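Side-chain contact in adenylate cyclase-like protein (Chlamydia trachomatis, PDB 4QO6), which forms part of the inner-membrane ring of the type III secretion system, the fragment described here coming from its periplasmic region: residues A[36-41]-A[49-54]. Sequence-based numbering, arbitrary orientation.
Sequences LFLIGH and SELLYK
The backbone of Leu38 is hydrogen-bonded to both Asp65 and Asn67 of the parallel strand 63-70, and this polar anchorage fixes the strand residue that meets Leu51 and Leu52 of the helix. Across the contact itself the meeting is wholly apolar, a small worked example of how leucine side chains help to seat a helix on a sheet. The side chain of Leu38 leaves its strand toward the helix and is extended at its far end: CD1 lies anti to CA (chi2 -180°), which sends this methyl out ahead while CD2 stays back. Leu38 CD1 comes 4.2 Å from Leu51 CG, and its distances to Leu51 CD1 and CD2 are 4.4 Å and 4.3 Å, so the methyl abuts the fork of the isopropyl group rather than one arm of it. The same methyl reaches Leu52 CD2 at 4.2 Å. Here a single branch does the touching: Leu52 leaves the helix to one side, chi1 -58° sets CG beside its backbone N, and with CD1 running out anti to CA (chi2 164°), CD2 is the branch that meets Leu38. Leu38 therefore touches two consecutive helix residues through one carbon.

The surroundings extend this apolar layer. Phe27 of strand 26-30 packs on Leu38, Phe22 adjoins Leu51, and the neighbouring Leu36 joins Phe27, Phe29 and Ile15 of helix 10-19. Helix 45-56 links the adjacent parallel strands 35-39 and 63-70, making a beta-alpha-beta crossover within the alpha-beta-beta-alpha-beta order of this PD1 domain, a member of the BON clan. With 97 Å² buried between the segments and separations near van der Waals range, the chemistry implies a modest dispersion contact: strand bonds set the position of Leu38, whereas toward the helix it relies on close apolar approach without directional bonds.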
ATOM      1  N   LEU A  36     -36.228   4.478 -11.314  1.00 27.78           N
ATOM      2  CA  LEU A  36     -34.912   3.844 -11.476  1.00 28.00           C
ATOM      3  C   LEU A  36     -34.287   3.620 -10.112  1.00 27.53           C
ATOM      4  O   LEU A  36     -34.146   4.543  -9.315  1.00 31.92           O
ATOM      5  CB  LEU A  36     -34.000   4.714 -12.332  1.00 25.38           C
ATOM      6  CG  LEU A  36     -32.653   4.161 -12.802  1.00 24.48           C
ATOM      7  CD1 LEU A  36     -32.757   3.061 -13.814  1.00 24.04           C
ATOM      8  CD2 LEU A  36     -31.809   5.265 -13.400  1.00 24.78           C
ATOM      9  N   PHE A  37     -33.898   2.394  -9.842  1.00 26.27           N
ATOM     10  CA  PHE A  37     -33.142   2.094  -8.647  1.00 23.71           C
ATOM     11  C   PHE A  37     -31.684   1.858  -9.040  1.00 20.72           C
ATOM     12  O   PHE A  37     -31.408   0.988  -9.837  1.00 20.53           O
ATOM     13  CB  PHE A  37     -33.755   0.847  -8.026  1.00 25.96           C
ATOM     14  CG  PHE A  37     -32.993   0.275  -6.865  1.00 25.99           C
ATOM     15  CD1 PHE A  37     -32.057  -0.683  -7.060  1.00 28.33           C
ATOM     16  CD2 PHE A  37     -33.312   0.611  -5.587  1.00 31.04           C
ATOM     17  CE1 PHE A  37     -31.385  -1.270  -5.995  1.00 31.19           C
ATOM     18  CE2 PHE A  37     -32.665   0.024  -4.501  1.00 31.18           C
ATOM     19  CZ  PHE A  37     -31.682  -0.912  -4.712  1.00 29.15           C
ATOM     20  N   LEU A  38     -30.762   2.638  -8.491  1.00 19.34           N
ATOM     21  CA  LEU A  38     -29.337   2.499  -8.746  1.00 19.18           C
ATOM     22  C   LEU A  38     -28.570   1.969  -7.525  1.00 20.75           C
ATOM     23  O   LEU A  38     -28.760   2.488  -6.402  1.00 18.25           O
ATOM     24  CB  LEU A  38     -28.761   3.874  -8.998  1.00 20.67           C
ATOM     25  CG  LEU A  38     -29.213   4.597 -10.263  1.00 23.98           C
ATOM     26  CD1 LEU A  38     -28.546   5.962 -10.376  1.00 23.93           C
ATOM     27  CD2 LEU A  38     -28.870   3.711 -11.462  1.00 23.83           C
ATOM     28  N   ILE A  39     -27.638   1.053  -7.783  1.00 20.68           N
ATOM     29  CA  ILE A  39     -26.699   0.570  -6.775  1.00 21.62           C
ATOM     30  C   ILE A  39     -25.280   0.472  -7.323  1.00 19.50           C
ATOM     31  O   ILE A  39     -25.088   0.468  -8.546  1.00 19.36           O
ATOM     32  CB  ILE A  39     -27.216  -0.780  -6.168  1.00 24.39           C
ATOM     33  CG1 ILE A  39     -26.528  -1.091  -4.836  1.00 30.01           C
ATOM     34  CG2 ILE A  39     -27.029  -1.977  -7.075  1.00 24.13           C
ATOM     35  CD1 ILE A  39     -27.237  -2.194  -4.060  1.00 31.13           C
ATOM     36  N   GLY A  40     -24.288   0.437  -6.427  1.00 17.82           N
ATOM     37  CA  GLY A  40     -22.845   0.187  -6.751  1.00 16.42           C
ATOM     38  C   GLY A  40     -21.950   1.304  -6.199  1.00 17.67           C
ATOM     39  O   GLY A  40     -22.320   1.878  -5.200  1.00 22.69           O
ATOM     40  N   HIS A  41     -20.783   1.591  -6.821  1.00 17.62           N
ATOM     41  CA  HIS A  41     -19.750   2.530  -6.362  1.00 15.04           C
ATOM     42  C   HIS A  41     -19.378   3.546  -7.463  1.00 17.08           C
ATOM     43  O   HIS A  41     -19.268   3.164  -8.666  1.00 14.07           O
ATOM     44  CB  HIS A  41     -18.455   1.762  -6.054  1.00 15.75           C
ATOM     45  CG  HIS A  41     -18.609   0.724  -4.981  1.00 19.48           C
ATOM     46  ND1 HIS A  41     -18.242   0.936  -3.672  1.00 19.28           N
ATOM     47  CD2 HIS A  41     -19.137  -0.518  -5.026  1.00 20.88           C
ATOM     48  CE1 HIS A  41     -18.529  -0.137  -2.959  1.00 22.49           C
ATOM     49  NE2 HIS A  41     -19.064  -1.038  -3.766  1.00 22.83           N
ATOM     50  N   SER A  49     -22.835  13.058  -8.562  1.00 28.31           N
ATOM     51  CA  SER A  49     -23.745  14.074  -9.072  1.00 30.70           C
ATOM     52  C   SER A  49     -23.876  14.003 -10.612  1.00 27.16           C
ATOM     53  O   SER A  49     -24.961  14.187 -11.127  1.00 23.00           O
ATOM     54  CB  SER A  49     -23.298  15.480  -8.635  1.00 34.45           C
ATOM     55  OG  SER A  49     -23.517  15.631  -7.225  1.00 37.14           O
ATOM     56  N   GLU A  50     -22.786  13.727 -11.312  1.00 25.34           N
ATOM     57  CA  GLU A  50     -22.845  13.528 -12.756  1.00 28.72           C
ATOM     58  C   GLU A  50     -23.784  12.363 -13.088  1.00 29.42           C
ATOM     59  O   GLU A  50     -24.642  12.490 -13.975  1.00 24.43           O
ATOM     60  CB  GLU A  50     -21.479  13.231 -13.373  1.00 32.31           C
ATOM     61  CG  GLU A  50     -20.636  14.416 -13.849  1.00 37.89           C
ATOM     62  CD  GLU A  50     -19.176  13.992 -14.077  1.00 43.52           C
ATOM     63  OE1 GLU A  50     -18.958  12.859 -14.581  1.00 55.01           O
ATOM     64  OE2 GLU A  50     -18.236  14.746 -13.751  1.00 41.16           O
ATOM     65  N   LEU A  51     -23.629  11.248 -12.362  1.00 26.81           N
ATOM     66  CA  LEU A  51     -24.444  10.070 -12.626  1.00 27.15           C
ATOM     67  C   LEU A  51     -25.904  10.378 -12.441  1.00 27.67           C
ATOM     68  O   LEU A  51     -26.692  10.140 -13.343  1.00 24.73           O
ATOM     69  CB  LEU A  51     -24.015   8.886 -11.772  1.00 24.35           C
ATOM     70  CG  LEU A  51     -24.918   7.672 -11.679  1.00 25.97           C
ATOM     71  CD1 LEU A  51     -25.214   7.020 -13.039  1.00 27.03           C
ATOM     72  CD2 LEU A  51     -24.299   6.695 -10.670  1.00 24.79           C
ATOM     73  N   LEU A  52     -26.248  10.920 -11.276  1.00 27.98           N
ATOM     74  CA  LEU A  52     -27.650  11.192 -10.952  1.00 32.95           C
ATOM     75  C   LEU A  52     -28.343  12.178 -11.891  1.00 32.97           C
ATOM     76  O   LEU A  52     -29.520  12.059 -12.153  1.00 29.91           O
ATOM     77  CB  LEU A  52     -27.836  11.720  -9.545  1.00 33.08           C
ATOM     78  CG  LEU A  52     -27.321  10.803  -8.454  1.00 37.88           C
ATOM     79  CD1 LEU A  52     -27.216  11.643  -7.184  1.00 37.70           C
ATOM     80  CD2 LEU A  52     -28.197   9.571  -8.273  1.00 36.88           C
ATOM     81  N   TYR A  53     -27.632  13.191 -12.313  1.00 36.19           N
ATOM     82  CA  TYR A  53     -28.226  14.187 -13.185  1.00 40.15           C
ATOM     83  C   TYR A  53     -28.367  13.724 -14.628  1.00 34.98           C
ATOM     84  O   TYR A  53     -29.291  14.175 -15.302  1.00 34.08           O
ATOM     85  CB  TYR A  53     -27.508  15.544 -13.072  1.00 41.10           C
ATOM     86  CG  TYR A  53     -28.137  16.301 -11.929  1.00 49.82           C
ATOM     87  CD1 TYR A  53     -27.906  15.908 -10.600  1.00 51.62           C
ATOM     88  CD2 TYR A  53     -29.038  17.358 -12.160  1.00 57.85           C
ATOM     89  CE1 TYR A  53     -28.516  16.552  -9.544  1.00 50.87           C
ATOM     90  CE2 TYR A  53     -29.647  18.020 -11.097  1.00 56.41           C
ATOM     91  CZ  TYR A  53     -29.376  17.604  -9.799  1.00 56.07           C
ATOM     92  OH  TYR A  53     -29.954  18.239  -8.738  1.00 65.37           O
ATOM     93  N   LYS A  54     -27.467  12.859 -15.094  1.00 31.41           N
ATOM     94  CA  LYS A  54     -27.633  12.236 -16.403  1.00 29.39           C
ATOM     95  C   LYS A  54     -28.761  11.259 -16.459  1.00 29.13           C
ATOM     96  O   LYS A  54     -29.444  11.223 -17.454  1.00 28.15           O
ATOM     97  CB  LYS A  54     -26.383  11.569 -16.877  1.00 30.65           C
ATOM     98  CG  LYS A  54     -25.243  12.537 -17.125  1.00 33.80           C
ATOM     99  CD  LYS A  54     -24.035  11.752 -17.617  1.00 36.64           C
ATOM    100  CE  LYS A  54     -23.006  12.640 -18.294  1.00 37.82           C
ATOM    101  NZ  LYS A  54     -21.866  11.775 -18.698  1.00 40.86           N
TER